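Local coordinates for Sel1 repeat family protein (Pseudomonas aeruginosa, PDB 6LCH) that probably acts as an immunity protein against the type VI secretion effector PldB, in a helical Sel1-repeat fold, at residues D25-E30 against V47-K52. Residues are numbered along the deposited sequence; the frame is centred on the assembly and turned at random.
Sequences DAWYRE and VGLYSK
W27 and Y28 of helix 22-34 face L49, Y50 and K52 of helix 43-55. The two segments run nearly antiparallel, at 148°, and their axes come within 7.9 Å. The backbones are close: CA of W27 lies 5.1 Å from CA of L49. The W27 indole is the main platform. K52 sets its CB over one face of the indole, toward the rim and 3.9 Å from the centroid of the six-membered ring, a CH-pi contact. With the bend of the K52 chain at chi3 (-81°), NZ ends over the five-membered ring, 4.8 Å from its centroid, in a cation-pi interaction. L49 packs beside W27. Its CB sits 3.5 Å from W27 O, and its CD2 approaches W27 CD1 at 3.8 Å. The other methyl, CD1, packs 3.6 Å from CG of E30, and the extended E30 chain crosses L49 at about a right angle. Y28 and Y50 meet obliquely, CD2 of Y28 being 3.6 Å from CE1 of Y50. The Y50 hydroxyl is hydrogen-bonded to N64 of helix 59-70, and the Y28 ring stacks with H58 just before that helix. This is antiparallel helix packing, consistent with the alpha-helical hairpins of Sel1 proteins. The segments are joined by apolar and aromatic contacts, to which the K52 ammonium, over the indole face, probably adds a modest electrostatic attraction.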
loop_
_atom_site.group_PDB
_atom_site.type_symbol
_atom_site.label_atom_id
_atom_site.label_comp_id
_atom_site.label_asym_id
_atom_site.label_seq_id
_atom_site.Cartn_x
_atom_site.Cartn_y
_atom_site.Cartn_z
ATOM N N ASP A 25 -1.898 20.001 8.635
ATOM C CA ASP A 25 -1.798 19.343 7.337
ATOM C C ASP A 25 -0.954 20.151 6.362
ATOM O O ASP A 25 -0.324 19.580 5.465
ATOM C CB ASP A 25 -3.194 19.103 6.761
ATOM C CG ASP A 25 -3.175 18.186 5.553
ATOM O OD1 ASP A 25 -2.898 16.980 5.722
ATOM O OD2 ASP A 25 -3.448 18.668 4.437
ATOM N N ALA A 26 -0.931 21.475 6.518
ATOM C CA ALA A 26 -0.065 22.305 5.688
ATOM C C ALA A 26 1.402 22.058 6.011
ATOM O O ALA A 26 2.235 21.965 5.103
ATOM C CB ALA A 26 -0.425 23.781 5.870
ATOM N N TRP A 27 1.739 21.953 7.299
ATOM C CA TRP A 27 3.098 21.575 7.674
ATOM C C TRP A 27 3.459 20.216 7.099
ATOM O O TRP A 27 4.568 20.019 6.586
ATOM C CB TRP A 27 3.241 21.525 9.193
ATOM C CG TRP A 27 3.151 22.826 9.877
ATOM C CD1 TRP A 27 3.516 24.045 9.386
ATOM C CD2 TRP A 27 2.674 23.048 11.202
ATOM N NE1 TRP A 27 3.284 25.018 10.328
ATOM C CE2 TRP A 27 2.765 24.430 11.452
ATOM C CE3 TRP A 27 2.168 22.212 12.203
ATOM C CZ2 TRP A 27 2.379 24.992 12.660
ATOM C CZ3 TRP A 27 1.785 22.770 13.398
ATOM C CH2 TRP A 27 1.890 24.148 13.618
ATOM N N TYR A 28 2.530 19.267 7.191
ATOM C CA TYR A 28 2.791 17.900 6.761
ATOM C C TYR A 28 3.040 17.832 5.262
ATOM O O TYR A 28 3.985 17.176 4.808
ATOM C CB TYR A 28 1.613 17.014 7.154
ATOM C CG TYR A 28 1.510 15.741 6.356
ATOM C CD1 TYR A 28 0.600 15.624 5.311
ATOM C CD2 TYR A 28 2.316 14.653 6.648
ATOM C CE1 TYR A 28 0.499 14.462 4.585
ATOM C CE2 TYR A 28 2.228 13.487 5.919
ATOM C CZ TYR A 28 1.318 13.399 4.891
ATOM O OH TYR A 28 1.223 12.235 4.169
ATOM N N ARG A 29 2.193 18.500 4.475
ATOM C CA ARG A 29 2.327 18.450 3.023
ATOM C C ARG A 29 3.578 19.179 2.536
ATOM O O ARG A 29 4.154 18.792 1.512
ATOM C CB ARG A 29 1.075 19.027 2.363
ATOM C CG ARG A 29 -0.096 18.064 2.324
ATOM C CD ARG A 29 -1.294 18.658 1.597
ATOM N NE ARG A 29 -2.053 19.579 2.442
ATOM C CZ ARG A 29 -2.084 20.897 2.273
ATOM N NH1 ARG A 29 -1.399 21.460 1.285
ATOM N NH2 ARG A 29 -2.801 21.654 3.091
ATOM N N GLU A 30 4.015 20.228 3.239
ATOM C CA GLU A 30 5.289 20.851 2.886
ATOM C C GLU A 30 6.453 19.920 3.196
ATOM O O GLU A 30 7.388 19.792 2.393
ATOM C CB GLU A 30 5.473 22.183 3.620
ATOM C CG GLU A 30 6.895 22.740 3.496
ATOM C CD GLU A 30 7.063 24.136 4.076
ATOM O OE1 GLU A 30 6.048 24.780 4.412
ATOM O OE2 GLU A 30 8.222 24.591 4.189
ATOM N N VAL A 47 12.009 17.396 9.565
ATOM C CA VAL A 47 11.659 16.889 10.890
ATOM C C VAL A 47 10.856 17.928 11.661
ATOM O O VAL A 47 9.870 17.599 12.333
ATOM C CB VAL A 47 12.928 16.471 11.656
ATOM C CG1 VAL A 47 12.608 16.202 13.122
ATOM C CG2 VAL A 47 13.574 15.249 11.012
ATOM N N GLY A 48 11.256 19.198 11.568
ATOM C CA GLY A 48 10.531 20.245 12.271
ATOM C C GLY A 48 9.069 20.303 11.876
ATOM O O GLY A 48 8.181 20.263 12.729
ATOM N N LEU A 49 8.801 20.374 10.571
ATOM C CA LEU A 49 7.425 20.425 10.088
ATOM C C LEU A 49 6.648 19.182 10.503
ATOM O O LEU A 49 5.552 19.282 11.070
ATOM C CB LEU A 49 7.412 20.577 8.569
ATOM C CG LEU A 49 7.981 21.887 8.035
ATOM C CD1 LEU A 49 8.471 21.699 6.614
ATOM C CD2 LEU A 49 6.929 22.980 8.108
ATOM N N TYR A 50 7.202 18.000 10.216
ATOM C CA TYR A 50 6.551 16.748 10.588
ATOM C C TYR A 50 6.206 16.720 12.071
ATOM O O TYR A 50 5.078 16.386 12.452
ATOM C CB TYR A 50 7.455 15.565 10.237
ATOM C CG TYR A 50 7.265 15.006 8.846
ATOM C CD1 TYR A 50 6.094 15.234 8.132
ATOM C CD2 TYR A 50 8.255 14.233 8.251
ATOM C CE1 TYR A 50 5.920 14.717 6.861
ATOM C CE2 TYR A 50 8.093 13.712 6.986
ATOM C CZ TYR A 50 6.925 13.952 6.294
ATOM O OH TYR A 50 6.768 13.434 5.028
ATOM N N SER A 51 7.177 17.056 12.926
ATOM C CA SER A 51 6.940 17.004 14.365
ATOM C C SER A 51 5.895 18.025 14.787
ATOM O O SER A 51 4.998 17.715 15.581
ATOM C CB SER A 51 8.248 17.225 15.123
ATOM O OG SER A 51 9.268 16.376 14.626
ATOM N N LYS A 52 5.997 19.251 14.263
ATOM C CA LYS A 52 4.991 20.272 14.536
ATOM C C LYS A 52 3.595 19.773 14.188
ATOM O O LYS A 52 2.644 19.966 14.955
ATOM C CB LYS A 52 5.311 21.544 13.748
ATOM C CG LYS A 52 6.342 22.459 14.394
ATOM C CD LYS A 52 6.616 23.686 13.521
ATOM C CE LYS A 52 7.604 23.377 12.399
ATOM N NZ LYS A 52 7.750 24.492 11.413
#